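PDB 2AXO: hypothetical protein Atu2684 from Agrobacterium tumefaciens, which is of unknown function but belongs to the DUF1223 family of the thioredoxin clan and carries a disulfide-bonded Cys-X-X-Cys pair. Local coordinates for residues Y102-A107 with G245-I250; I119-D124 with Q146-P151; V161-G166 with V219-S224; G170-V175 with V236-A241; V176-R181 with D205-G210. All coordinates share one frame; numbering follows the deposited sequence.

Contact 1 (Y102-A107 with G245-I250); sequences YGYMRA and GDPAAI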
# COMPACT_ATOMS: atom_id res chain seq x y z
N TYR A 102 -2.85 -2.86 5.85
CA TYR A 102 -1.44 -2.84 6.28
C TYR A 102 -1.36 -3.36 7.71
O TYR A 102 -0.45 -4.11 8.06
CB TYR A 102 -0.87 -1.42 6.24
CG TYR A 102 -0.78 -0.80 4.87
CD1 TYR A 102 -0.54 -1.58 3.74
CD2 TYR A 102 -0.88 0.58 4.70
CE1 TYR A 102 -0.40 -1.01 2.48
CE2 TYR A 102 -0.74 1.17 3.45
CZ TYR A 102 -0.50 0.36 2.34
OH TYR A 102 -0.32 0.93 1.10
N GLY A 103 -2.31 -2.93 8.53
CA GLY A 103 -2.33 -3.37 9.92
C GLY A 103 -2.38 -4.88 9.98
O GLY A 103 -1.70 -5.50 10.79
N TYR A 104 -3.21 -5.47 9.11
CA TYR A 104 -3.33 -6.91 9.06
C TYR A 104 -2.05 -7.55 8.54
O TYR A 104 -1.62 -8.59 9.05
CB TYR A 104 -4.52 -7.32 8.19
CG TYR A 104 -5.84 -7.34 8.94
CD1 TYR A 104 -5.97 -8.03 10.14
CD2 TYR A 104 -6.97 -6.68 8.43
CE1 TYR A 104 -7.19 -8.08 10.82
CE2 TYR A 104 -8.19 -6.72 9.10
CZ TYR A 104 -8.30 -7.42 10.29
OH TYR A 104 -9.51 -7.47 10.94
N MSE A 105 -1.45 -6.94 7.53
CA MSE A 105 -0.20 -7.47 6.98
C MSE A 105 0.80 -7.64 8.12
O MSE A 105 1.40 -8.70 8.28
CB MSE A 105 0.39 -6.51 5.94
CG MSE A 105 1.80 -6.89 5.49
SE MSE A 105 2.67 -5.48 4.48
CE MSE A 105 3.12 -4.35 5.97
N ARG A 106 1.00 -6.58 8.89
CA ARG A 106 1.94 -6.62 10.00
C ARG A 106 1.56 -7.66 11.04
O ARG A 106 2.39 -8.48 11.43
CB ARG A 106 2.04 -5.25 10.66
CG ARG A 106 2.57 -4.16 9.74
CD ARG A 106 2.92 -2.91 10.53
NE ARG A 106 1.76 -2.20 11.04
CZ ARG A 106 1.01 -1.38 10.31
NH1 ARG A 106 1.31 -1.15 9.04
NH2 ARG A 106 -0.03 -0.77 10.86
N ALA A 107 0.31 -7.65 11.49
CA ALA A 107 -0.14 -8.61 12.49
C ALA A 107 0.03 -10.05 12.01
O ALA A 107 0.40 -10.92 12.79
CB ALA A 107 -1.61 -8.36 12.85
N GLY A 245 -0.20 -3.29 18.60
CA GLY A 245 -1.44 -2.54 18.50
C GLY A 245 -2.16 -2.74 17.18
O GLY A 245 -3.12 -2.03 16.88
N ASP A 246 -1.71 -3.69 16.37
CA ASP A 246 -2.35 -3.93 15.09
C ASP A 246 -3.57 -4.84 15.22
O ASP A 246 -3.65 -5.64 16.15
CB ASP A 246 -1.33 -4.50 14.09
CG ASP A 246 -0.36 -3.44 13.59
OD1 ASP A 246 -0.81 -2.30 13.33
OD2 ASP A 246 0.85 -3.73 13.45
N PRO A 247 -4.54 -4.73 14.30
CA PRO A 247 -5.76 -5.55 14.36
C PRO A 247 -5.49 -7.05 14.44
O PRO A 247 -4.73 -7.60 13.64
CB PRO A 247 -6.51 -5.17 13.08
CG PRO A 247 -5.39 -4.76 12.14
CD PRO A 247 -4.52 -3.93 13.06
N ALA A 248 -6.10 -7.70 15.42
CA ALA A 248 -5.92 -9.13 15.61
C ALA A 248 -7.28 -9.85 15.66
O ALA A 248 -8.28 -9.34 15.15
CB ALA A 248 -5.13 -9.40 16.88
N ALA A 249 -7.31 -11.03 16.27
CA ALA A 249 -8.54 -11.82 16.34
C ALA A 249 -9.79 -11.04 16.75
O ALA A 249 -9.77 -10.25 17.69
CB ALA A 249 -8.34 -13.01 17.28
N ILE A 250 -10.87 -11.27 16.02
CA ILE A 250 -12.16 -10.66 16.30
C ILE A 250 -12.91 -11.76 17.04
O ILE A 250 -13.12 -12.84 16.49
CB ILE A 250 -12.89 -10.29 14.99
CG1 ILE A 250 -12.07 -9.24 14.23
CG2 ILE A 250 -14.29 -9.78 15.29
CD1 ILE A 250 -12.57 -8.94 12.82

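Contact 2 (I119-D124 with Q146-P151); sequences ILNGRD and QGLNVP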
# COMPACT_ATOMS: atom_id res chain seq x y z
N ILE A 119 -9.72 -11.36 4.89
CA ILE A 119 -9.20 -11.58 6.23
C ILE A 119 -10.34 -12.25 6.99
O ILE A 119 -11.46 -11.74 7.01
CB ILE A 119 -8.80 -10.23 6.90
CG1 ILE A 119 -7.74 -9.51 6.04
CG2 ILE A 119 -8.28 -10.48 8.31
CD1 ILE A 119 -6.44 -10.29 5.87
N LEU A 120 -10.06 -13.40 7.60
CA LEU A 120 -11.09 -14.14 8.32
C LEU A 120 -10.96 -14.05 9.84
O LEU A 120 -9.92 -14.40 10.41
CB LEU A 120 -11.06 -15.61 7.86
CG LEU A 120 -11.00 -15.84 6.34
CD1 LEU A 120 -10.98 -17.33 6.06
CD2 LEU A 120 -12.19 -15.20 5.64
N ASN A 121 -12.01 -13.57 10.50
CA ASN A 121 -12.03 -13.39 11.96
C ASN A 121 -10.82 -12.59 12.43
O ASN A 121 -10.39 -12.71 13.58
CB ASN A 121 -12.02 -14.75 12.69
CG ASN A 121 -13.34 -15.51 12.56
OD1 ASN A 121 -13.50 -16.59 13.14
ND2 ASN A 121 -14.28 -14.96 11.81
N GLY A 122 -10.25 -11.79 11.53
CA GLY A 122 -9.09 -11.00 11.87
C GLY A 122 -7.88 -11.85 12.23
O GLY A 122 -6.88 -11.32 12.71
N ARG A 123 -7.97 -13.16 11.95
CA ARG A 123 -6.92 -14.14 12.28
C ARG A 123 -6.04 -14.66 11.14
O ARG A 123 -4.91 -15.06 11.38
CB ARG A 123 -7.55 -15.37 12.96
CG ARG A 123 -8.17 -15.14 14.32
CD ARG A 123 -8.87 -16.41 14.82
NE ARG A 123 -9.47 -16.24 16.14
CZ ARG A 123 -8.81 -16.32 17.29
NH1 ARG A 123 -7.51 -16.58 17.30
NH2 ARG A 123 -9.45 -16.13 18.44
N ASP A 124 -6.56 -14.68 9.91
CA ASP A 124 -5.79 -15.21 8.79
C ASP A 124 -6.28 -14.63 7.46
O ASP A 124 -7.33 -13.99 7.41
CB ASP A 124 -5.91 -16.73 8.76
CG ASP A 124 -4.82 -17.40 7.94
OD1 ASP A 124 -4.92 -18.63 7.71
OD2 ASP A 124 -3.86 -16.72 7.53
N GLN A 146 -12.17 -20.69 18.34
CA GLN A 146 -11.58 -19.44 17.89
C GLN A 146 -12.57 -18.72 16.99
O GLN A 146 -12.19 -17.94 16.11
CB GLN A 146 -10.28 -19.69 17.12
CG GLN A 146 -9.30 -20.59 17.86
CD GLN A 146 -7.91 -20.58 17.26
OE1 GLN A 146 -7.75 -20.67 16.04
NE2 GLN A 146 -6.90 -20.46 18.11
N GLY A 147 -13.85 -18.99 17.21
CA GLY A 147 -14.90 -18.34 16.44
C GLY A 147 -15.36 -17.12 17.20
O GLY A 147 -14.62 -16.56 18.01
N LEU A 148 -16.59 -16.70 16.94
CA LEU A 148 -17.16 -15.53 17.61
C LEU A 148 -17.78 -15.99 18.94
O LEU A 148 -18.98 -16.24 19.03
CB LEU A 148 -18.21 -14.90 16.70
CG LEU A 148 -17.69 -14.57 15.30
CD1 LEU A 148 -18.79 -13.95 14.45
CD2 LEU A 148 -16.51 -13.60 15.41
N ASN A 149 -16.95 -16.08 19.97
CA ASN A 149 -17.37 -16.55 21.29
C ASN A 149 -18.06 -15.54 22.20
O ASN A 149 -18.71 -15.93 23.18
CB ASN A 149 -16.17 -17.13 22.03
CG ASN A 149 -15.63 -18.37 21.37
OD1 ASN A 149 -14.48 -18.76 21.60
ND2 ASN A 149 -16.45 -19.02 20.56
N VAL A 150 -17.93 -14.26 21.90
CA VAL A 150 -18.55 -13.22 22.72
C VAL A 150 -19.78 -12.67 22.02
O VAL A 150 -19.71 -12.20 20.89
CB VAL A 150 -17.57 -12.06 22.97
CG1 VAL A 150 -18.21 -11.04 23.91
CG2 VAL A 150 -16.27 -12.58 23.55
N PRO A 151 -20.94 -12.72 22.69
CA PRO A 151 -22.16 -12.21 22.06
C PRO A 151 -22.12 -10.70 21.87
O PRO A 151 -21.69 -9.96 22.75
CB PRO A 151 -23.26 -12.67 23.02
CG PRO A 151 -22.58 -12.70 24.34
CD PRO A 151 -21.22 -13.28 24.02
O HOH W 1 -11.98 -15.22 16.59
O HOH W 2 -12.40 -16.14 19.31

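Contact 3 (V161-G166 with V219-S224); sequences VEIDIG and VKLPAS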
# COMPACT_ATOMS: atom_id res chain seq x y z
N VAL A 161 -28.01 4.61 18.76
CA VAL A 161 -27.60 3.25 18.44
C VAL A 161 -27.11 2.59 19.72
O VAL A 161 -26.29 3.15 20.45
CB VAL A 161 -26.47 3.21 17.38
CG1 VAL A 161 -25.92 1.79 17.27
CG2 VAL A 161 -27.01 3.67 16.04
N GLU A 162 -27.62 1.40 19.99
CA GLU A 162 -27.24 0.65 21.17
C GLU A 162 -26.51 -0.63 20.81
O GLU A 162 -27.02 -1.46 20.05
CB GLU A 162 -28.48 0.33 22.01
CG GLU A 162 -28.20 -0.36 23.33
CD GLU A 162 -29.43 -0.43 24.21
OE1 GLU A 162 -30.02 0.63 24.50
OE2 GLU A 162 -29.81 -1.55 24.61
N ILE A 163 -25.32 -0.79 21.37
CA ILE A 163 -24.50 -1.96 21.14
C ILE A 163 -24.34 -2.69 22.47
O ILE A 163 -23.86 -2.12 23.44
CB ILE A 163 -23.10 -1.59 20.65
CG1 ILE A 163 -23.20 -0.85 19.32
CG2 ILE A 163 -22.24 -2.85 20.52
CD1 ILE A 163 -21.86 -0.36 18.79
N ASP A 164 -24.77 -3.94 22.49
CA ASP A 164 -24.69 -4.78 23.69
C ASP A 164 -23.62 -5.85 23.53
O ASP A 164 -23.66 -6.64 22.58
CB ASP A 164 -26.05 -5.44 23.95
CG ASP A 164 -26.84 -4.74 25.03
OD1 ASP A 164 -26.89 -3.49 25.02
OD2 ASP A 164 -27.43 -5.44 25.88
N ILE A 165 -22.68 -5.88 24.46
CA ILE A 165 -21.59 -6.85 24.43
C ILE A 165 -21.65 -7.75 25.66
O ILE A 165 -21.86 -7.28 26.77
CB ILE A 165 -20.23 -6.14 24.42
CG1 ILE A 165 -20.22 -5.07 23.33
CG2 ILE A 165 -19.12 -7.16 24.17
CD1 ILE A 165 -18.98 -4.24 23.32
N GLY A 166 -21.44 -9.05 25.44
CA GLY A 166 -21.48 -10.00 26.53
C GLY A 166 -20.17 -10.17 27.28
O GLY A 166 -19.18 -9.50 27.00
N VAL A 219 -22.92 0.17 24.88
CA VAL A 219 -22.41 1.43 24.37
C VAL A 219 -23.50 2.16 23.61
O VAL A 219 -24.07 1.61 22.68
CB VAL A 219 -21.24 1.22 23.39
CG1 VAL A 219 -20.69 2.57 22.96
CG2 VAL A 219 -20.16 0.37 24.02
N LYS A 220 -23.78 3.40 24.00
CA LYS A 220 -24.80 4.19 23.32
C LYS A 220 -24.15 5.20 22.38
O LYS A 220 -23.25 5.95 22.78
CB LYS A 220 -25.65 4.95 24.34
CG LYS A 220 -26.32 4.08 25.39
CD LYS A 220 -27.59 3.45 24.87
CE LYS A 220 -28.33 2.70 25.97
NZ LYS A 220 -28.65 3.59 27.12
N LEU A 221 -24.61 5.22 21.13
CA LEU A 221 -24.11 6.14 20.11
C LEU A 221 -25.19 7.17 19.78
O LEU A 221 -26.38 6.83 19.74
CB LEU A 221 -23.73 5.36 18.85
CG LEU A 221 -22.48 4.48 19.02
CD1 LEU A 221 -22.32 3.54 17.82
CD2 LEU A 221 -21.28 5.39 19.16
N PRO A 222 -24.80 8.44 19.54
CA PRO A 222 -25.71 9.54 19.23
C PRO A 222 -26.40 9.51 17.87
O PRO A 222 -26.13 8.64 17.03
CB PRO A 222 -24.81 10.77 19.37
CG PRO A 222 -23.51 10.25 18.86
CD PRO A 222 -23.40 8.91 19.55
N ALA A 223 -27.28 10.48 17.65
CA ALA A 223 -28.03 10.58 16.40
C ALA A 223 -27.11 10.67 15.19
O ALA A 223 -27.47 10.19 14.10
CB ALA A 223 -28.94 11.80 16.45
N SER A 224 -25.94 11.27 15.36
CA SER A 224 -24.98 11.40 14.27
C SER A 224 -24.59 10.01 13.75
O SER A 224 -24.31 9.84 12.56
CB SER A 224 -23.73 12.14 14.74
OG SER A 224 -23.17 11.50 15.87

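Contact 4 (G170-V175 with V236-A241); sequences GKADVV and VLLQTA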
# COMPACT_ATOMS: atom_id res chain seq x y z
N GLY A 170 -10.05 -10.99 28.53
CA GLY A 170 -9.13 -10.21 27.73
C GLY A 170 -9.62 -8.80 27.47
O GLY A 170 -10.58 -8.33 28.08
N LYS A 171 -8.94 -8.12 26.54
CA LYS A 171 -9.30 -6.75 26.19
C LYS A 171 -9.48 -6.63 24.68
O LYS A 171 -8.79 -7.28 23.91
CB LYS A 171 -8.23 -5.77 26.68
CG LYS A 171 -8.27 -5.54 28.18
CD LYS A 171 -7.35 -4.40 28.61
CE LYS A 171 -5.89 -4.80 28.54
NZ LYS A 171 -5.53 -5.83 29.56
N ALA A 172 -10.44 -5.81 24.27
CA ALA A 172 -10.68 -5.64 22.85
C ALA A 172 -11.34 -4.30 22.59
O ALA A 172 -12.03 -3.77 23.46
CB ALA A 172 -11.56 -6.77 22.33
N ASP A 173 -11.12 -3.76 21.40
CA ASP A 173 -11.75 -2.50 21.08
C ASP A 173 -13.10 -2.79 20.48
O ASP A 173 -13.31 -3.83 19.86
CB ASP A 173 -10.95 -1.71 20.04
CG ASP A 173 -9.65 -1.17 20.59
OD1 ASP A 173 -9.64 -0.73 21.76
OD2 ASP A 173 -8.66 -1.17 19.84
N VAL A 174 -14.04 -1.88 20.70
CA VAL A 174 -15.35 -2.02 20.11
C VAL A 174 -15.23 -1.20 18.83
O VAL A 174 -15.27 0.03 18.86
CB VAL A 174 -16.44 -1.43 21.03
CG1 VAL A 174 -17.80 -1.53 20.35
CG2 VAL A 174 -16.46 -2.18 22.36
N VAL A 175 -15.04 -1.89 17.71
CA VAL A 175 -14.86 -1.24 16.42
C VAL A 175 -16.14 -1.24 15.58
O VAL A 175 -16.82 -2.26 15.46
CB VAL A 175 -13.75 -1.95 15.60
CG1 VAL A 175 -13.54 -1.25 14.26
CG2 VAL A 175 -12.45 -1.97 16.41
N VAL A 236 -20.30 -4.27 13.92
CA VAL A 236 -19.62 -4.05 15.19
C VAL A 236 -18.64 -5.20 15.31
O VAL A 236 -19.04 -6.37 15.23
CB VAL A 236 -20.59 -4.10 16.39
CG1 VAL A 236 -19.81 -4.02 17.70
CG2 VAL A 236 -21.59 -2.94 16.31
N LEU A 237 -17.37 -4.89 15.48
CA LEU A 237 -16.35 -5.91 15.58
C LEU A 237 -15.66 -5.80 16.94
O LEU A 237 -15.09 -4.75 17.26
CB LEU A 237 -15.31 -5.74 14.47
CG LEU A 237 -15.83 -5.69 13.02
CD1 LEU A 237 -14.68 -5.42 12.07
CD2 LEU A 237 -16.53 -7.01 12.66
N LEU A 238 -15.75 -6.85 17.75
CA LEU A 238 -15.08 -6.82 19.06
C LEU A 238 -13.70 -7.37 18.72
O LEU A 238 -13.49 -8.59 18.72
CB LEU A 238 -15.80 -7.72 20.06
CG LEU A 238 -15.29 -7.63 21.51
CD1 LEU A 238 -15.44 -6.21 22.05
CD2 LEU A 238 -16.09 -8.61 22.36
N GLN A 239 -12.77 -6.47 18.45
CA GLN A 239 -11.44 -6.86 18.01
C GLN A 239 -10.26 -6.64 18.94
O GLN A 239 -10.03 -5.55 19.46
CB GLN A 239 -11.19 -6.19 16.65
CG GLN A 239 -9.90 -6.56 15.95
CD GLN A 239 -9.93 -6.25 14.47
OE1 GLN A 239 -10.50 -5.23 14.04
NE2 GLN A 239 -9.30 -7.11 13.67
N THR A 240 -9.50 -7.72 19.14
CA THR A 240 -8.31 -7.67 19.98
C THR A 240 -7.18 -7.12 19.12
O THR A 240 -7.32 -6.97 17.91
CB THR A 240 -7.90 -9.08 20.46
OG1 THR A 240 -7.52 -9.89 19.33
CG2 THR A 240 -9.06 -9.74 21.18
N ALA A 241 -6.05 -6.83 19.76
CA ALA A 241 -4.89 -6.29 19.06
C ALA A 241 -3.65 -7.00 19.58
O ALA A 241 -3.66 -7.55 20.68
CB ALA A 241 -4.79 -4.80 19.31

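Contact 5 (V176-R181 with D205-G210); sequences VAYFTR and DVQTVG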
# COMPACT_ATOMS: atom_id res chain seq x y z
N VAL A 176 -16.47 -0.09 15.00
CA VAL A 176 -17.65 0.01 14.15
C VAL A 176 -17.22 0.40 12.75
O VAL A 176 -16.55 1.41 12.54
CB VAL A 176 -18.65 1.07 14.66
CG1 VAL A 176 -19.85 1.14 13.72
CG2 VAL A 176 -19.10 0.73 16.07
N ALA A 177 -17.61 -0.43 11.78
CA ALA A 177 -17.29 -0.19 10.39
C ALA A 177 -18.59 0.18 9.69
O ALA A 177 -19.54 -0.61 9.64
CB ALA A 177 -16.68 -1.45 9.76
N TYR A 178 -18.63 1.40 9.17
CA TYR A 178 -19.82 1.91 8.48
C TYR A 178 -19.72 1.60 7.00
O TYR A 178 -18.67 1.79 6.39
CB TYR A 178 -19.92 3.42 8.71
CG TYR A 178 -20.02 3.80 10.17
CD1 TYR A 178 -21.25 3.77 10.84
CD2 TYR A 178 -18.89 4.19 10.89
CE1 TYR A 178 -21.35 4.11 12.19
CE2 TYR A 178 -18.97 4.53 12.24
CZ TYR A 178 -20.20 4.49 12.89
OH TYR A 178 -20.28 4.81 14.22
N PHE A 179 -20.81 1.14 6.41
CA PHE A 179 -20.81 0.82 4.99
C PHE A 179 -22.12 1.17 4.31
O PHE A 179 -23.14 1.42 4.97
CB PHE A 179 -20.53 -0.67 4.76
CG PHE A 179 -21.50 -1.58 5.46
CD1 PHE A 179 -21.16 -2.17 6.68
CD2 PHE A 179 -22.76 -1.84 4.92
CE1 PHE A 179 -22.06 -3.00 7.35
CE2 PHE A 179 -23.67 -2.66 5.58
CZ PHE A 179 -23.32 -3.24 6.80
N THR A 180 -22.06 1.22 2.99
CA THR A 180 -23.24 1.46 2.19
C THR A 180 -23.70 0.03 1.93
O THR A 180 -22.88 -0.88 1.83
CB THR A 180 -22.91 2.17 0.85
OG1 THR A 180 -21.91 1.42 0.14
CG2 THR A 180 -22.39 3.58 1.11
N ARG A 181 -25.00 -0.17 1.85
CA ARG A 181 -25.55 -1.49 1.61
C ARG A 181 -25.15 -1.97 0.21
O ARG A 181 -24.50 -3.00 0.05
CB ARG A 181 -27.06 -1.43 1.76
CG ARG A 181 -27.80 -2.67 1.35
CD ARG A 181 -27.45 -3.87 2.20
NE ARG A 181 -28.47 -4.90 2.04
CZ ARG A 181 -28.35 -6.14 2.49
NH1 ARG A 181 -27.25 -6.52 3.13
NH2 ARG A 181 -29.34 -7.00 2.29
N ASP A 205 -15.99 4.26 6.56
CA ASP A 205 -15.48 4.81 7.81
C ASP A 205 -15.42 3.74 8.88
O ASP A 205 -16.32 2.91 8.99
CB ASP A 205 -16.33 5.99 8.30
CG ASP A 205 -15.71 6.70 9.49
OD1 ASP A 205 -14.48 6.93 9.47
OD2 ASP A 205 -16.44 7.04 10.45
N VAL A 206 -14.34 3.76 9.66
CA VAL A 206 -14.13 2.80 10.73
C VAL A 206 -13.72 3.58 11.98
O VAL A 206 -12.86 4.45 11.90
CB VAL A 206 -12.99 1.81 10.39
CG1 VAL A 206 -12.79 0.83 11.53
CG2 VAL A 206 -13.30 1.08 9.09
N GLN A 207 -14.34 3.29 13.12
CA GLN A 207 -14.00 3.99 14.35
C GLN A 207 -14.16 3.12 15.58
O GLN A 207 -15.01 2.22 15.62
CB GLN A 207 -14.85 5.25 14.51
CG GLN A 207 -16.34 4.99 14.54
CD GLN A 207 -17.15 6.27 14.64
OE1 GLN A 207 -16.89 7.25 13.93
NE2 GLN A 207 -18.16 6.27 15.50
N THR A 208 -13.33 3.38 16.57
CA THR A 208 -13.36 2.65 17.83
C THR A 208 -14.25 3.45 18.76
O THR A 208 -13.98 4.62 19.03
CB THR A 208 -11.96 2.51 18.41
OG1 THR A 208 -11.13 1.80 17.49
CG2 THR A 208 -12.00 1.77 19.73
N VAL A 209 -15.30 2.82 19.27
CA VAL A 209 -16.25 3.50 20.13
C VAL A 209 -16.11 3.21 21.62
O VAL A 209 -16.84 3.77 22.45
CB VAL A 209 -17.68 3.19 19.66
CG1 VAL A 209 -18.70 3.93 20.50
CG2 VAL A 209 -17.82 3.58 18.20
N GLY A 210 -15.17 2.35 21.97
CA GLY A 210 -14.98 2.02 23.37
C GLY A 210 -14.06 0.83 23.55
O GLY A 210 -13.57 0.26 22.57

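Contact 1 (Y102-A107 with G245-I250)
Asp246, just ahead of strand 247-257, meets helix 95-107 through a side-on salt bridge to Arg106. NE of Arg106 reaches Asp246 OD2 at 3.0 Å on its syn side but well out of the carboxylate plane, and Arg106 NH2 reaches Asp246 OD1, also at 3.0 Å, from above the carboxylate plane. The guanidinium and carboxylate planes stand 55° apart, so the two-nitrogen grip is twisted rather than flat. A bend in the arginine at chi3 (-70°) folds its head back over the helix, one face lying above Gly103 CA and Tyr102 O. Next comes Pro247, whose ring lies against the helix backbone at Gly103, with Pro247 CG 3.7 Å from Gly103 C. The same CG makes a CH-pi contact over one face of Tyr104, 4.0 Å from the ring centroid. The Ala107 methyl packs against Pro247 O, with CB 3.3 Å away. Further on, Ile250 CD1 comes within 3.9 Å of Tyr104 OH, a hydroxyl that is hydrogen-bonded to Gln239 of strand 232-241. Arg106 NH1 adds a weak hydrogen bond to Tyr82 O of the second subunit. A charged pair and a proline-tyrosine contact thus fasten helix to strand, and the arginine probably couples this junction to the dimer interface.

Contact 2 (I119-D124 with Q146-P151)
A classic beta bulge, in which Arg123 and Asp124 both face Leu120, closes the tight turn between strands 117-120 and 124-127 and sends Arg123 across to the loop at Gln146 and Gly147. The arginine is extended from CG to NE (chi2 175°, chi3 179°), which carries its head over to Gln146. There Gln146 CB sits over the centre of one guanidinium face, 3.7 Å from Arg123 CZ, and the glutamine amide stacks on the guanidinium with the planes only 14° apart. Arg123 NE also makes a weak, bent hydrogen bond of 3.2 Å to Gln146 O. Two waters add bridges: one accepts from Arg123 NE at 2.7 Å and probably donates to Gln146 O, while the other accepts from Arg123 NH2 at 3.1 Å and donates to Gly147 O at 2.6 Å. Both waters lie at the guanidinium edge, in its plane, so the polar rim is bridged to two successive carbonyls while the face takes the aliphatic carbon. The CB of Asn121 is directed at the same loop. Around them, Leu138 and Phe141 of helix 131-143 pack on Asn121 and Gln146 respectively, whereas Ala249 and Ala253 of strand 247-257 touch Arg123 and Leu148.

Contact 3 (V161-G166 with V219-S224)
Val161 and Leu221 form a hydrogen-bonded antiparallel pair, joined by Val161 N to Leu221 O at 2.9 Å and Leu221 N to Val161 O at 2.8 Å. Two residues along, Ile163 and Val219 repeat the pattern, with Ile163 N to Val219 O at 3.0 Å and Val219 N to Ile163 O at 2.9 Å. All four bonds are nearly straight. Leu221 lies beside Val161, pointing the same way, and its CD1 meets the Ile163 CD1 methyl at 4.0 Å; the leucine reaches it obliquely. Glu162 and Lys220, the non-hydrogen-bonded pair between, project from the other face. The lysine is bent at chi2 (-81°) and chi4 (57°), which lays its methylenes along the glutamate, yet Lys220 NZ stays 4.2 Å from Glu162 OE1, beyond a salt bridge. Farther out, Val209 of strand 196-212 packs on Val219 and Leu221, while Val176 and Val236 of the facing four-stranded sheet pack on Ile163. Strand 152-156 flanks strand 161-165 on its other edge, completing a three-stranded antiparallel sheet. The two faces therefore differ in character: that of Val161, Ile163, Val219 and Leu221 is a buried apolar surface pressed on the four-stranded sheet, and that of Glu162 and Lys220 carries charges whose mutual attraction is probably modest.

Contact 4 (G170-V175 with V236-A241)
Asp173 and Gln239 exchange two backbone hydrogen bonds, Asp173 N to Gln239 O at 2.9 Å and Gln239 N to Asp173 O at 3.0 Å, and Val175 and Leu237 do likewise, with Leu237 N to Val175 O at 2.7 Å. These are central strands of an antiparallel sheet, so the backbone groups of the residues between turn to outer strands: Val174 bonds to Val209 and Gly210, Leu238 to Val251. The side-chain amide of Gln239 is satisfied outside the pair: its OE1 accepts from Arg100, and its NE2 gives to Ala248 O as well as to the Tyr104 hydroxyl. Thr240 OG1, placed between backbone N and carbonyl carbon (chi1 65°), bonds to Ala249 O, leaving the methyl CG2 to meet Ala172 CB at 4.0 Å. On the same side as Ala172, Val174 CG2 touches Leu238 CD1 at 4.2 Å, and Val174 lies alongside Val236. Ile163 and Ile165 of strand 161-165 cover this apolar row. The opposite face carries Asp173 and Gln239, then Val175 and Leu237, and the buried amide thereby finds partners on both a helix and an edge strand.

Contact 5 (V176-R181 with D205-G210)
With chi1 at -59°, Tyr178 sets its CG anti to its own carbonyl carbon, and Gln207, at chi1 59°, tucks CG between backbone N and carbonyl carbon; these two rotations bring the glutamine up against the tyrosine ring edge. The setting is a beta hairpin of strands 172-186 and 196-212, running antiparallel. Val176 N bonds to Gln207 O at 2.8 Å and Gln207 N returns to Val176 O; Tyr178 N meets Asp205 O at 2.8 Å. Gln207 CG lies in the ring plane, 3.5 Å from Tyr178 CE2, and the amide stands almost perpendicular to the ring, 87° between planes. Asp205 runs alongside the tyrosine with its carboxylate nearly parallel to the ring. Lys228 ties this polar cluster together: it forms a salt bridge with Asp205 OD2, a cation-pi contact with Tyr178 and a weak hydrogen bond to Gln207 OE1. On the far face of the hairpin, Ala177 CB and Val206 CG2 are 4.3 Å apart, and both residues pack on Tyr78 of strand 74-79. Back on the tyrosine face, Val176 CG1 rests over the ring of Tyr178, two residues on in the same strand, toward its rim, while Val176 CG2 meets Val209 CG2 at 3.8 Å.

Overall arrangement
Contacts 4 and 5 share strand 172-186, with centres about 13 Å apart, and build the four-stranded antiparallel sheet whose outer strand 247-257 enters contact 1. Contact 3 belongs to the separate three-stranded sheet; its isoleucines pack on Val174 and Val236 of contact 4, and its Val219 and Leu221 on Val209 of contact 5. Contact 2 closes first along the chain, and contacts 3 to 5 follow; contact 1, spanning from helix 95-107 to the last strand, encloses them all. Contacts 1 and 2, centres about 13 Å apart, meet where Ile250 N probably bonds to Asn121 O. These two join the mixed sheet bearing strands 45-50 and 117-120 to the four-stranded sheet, and contact 3 packs the third on it.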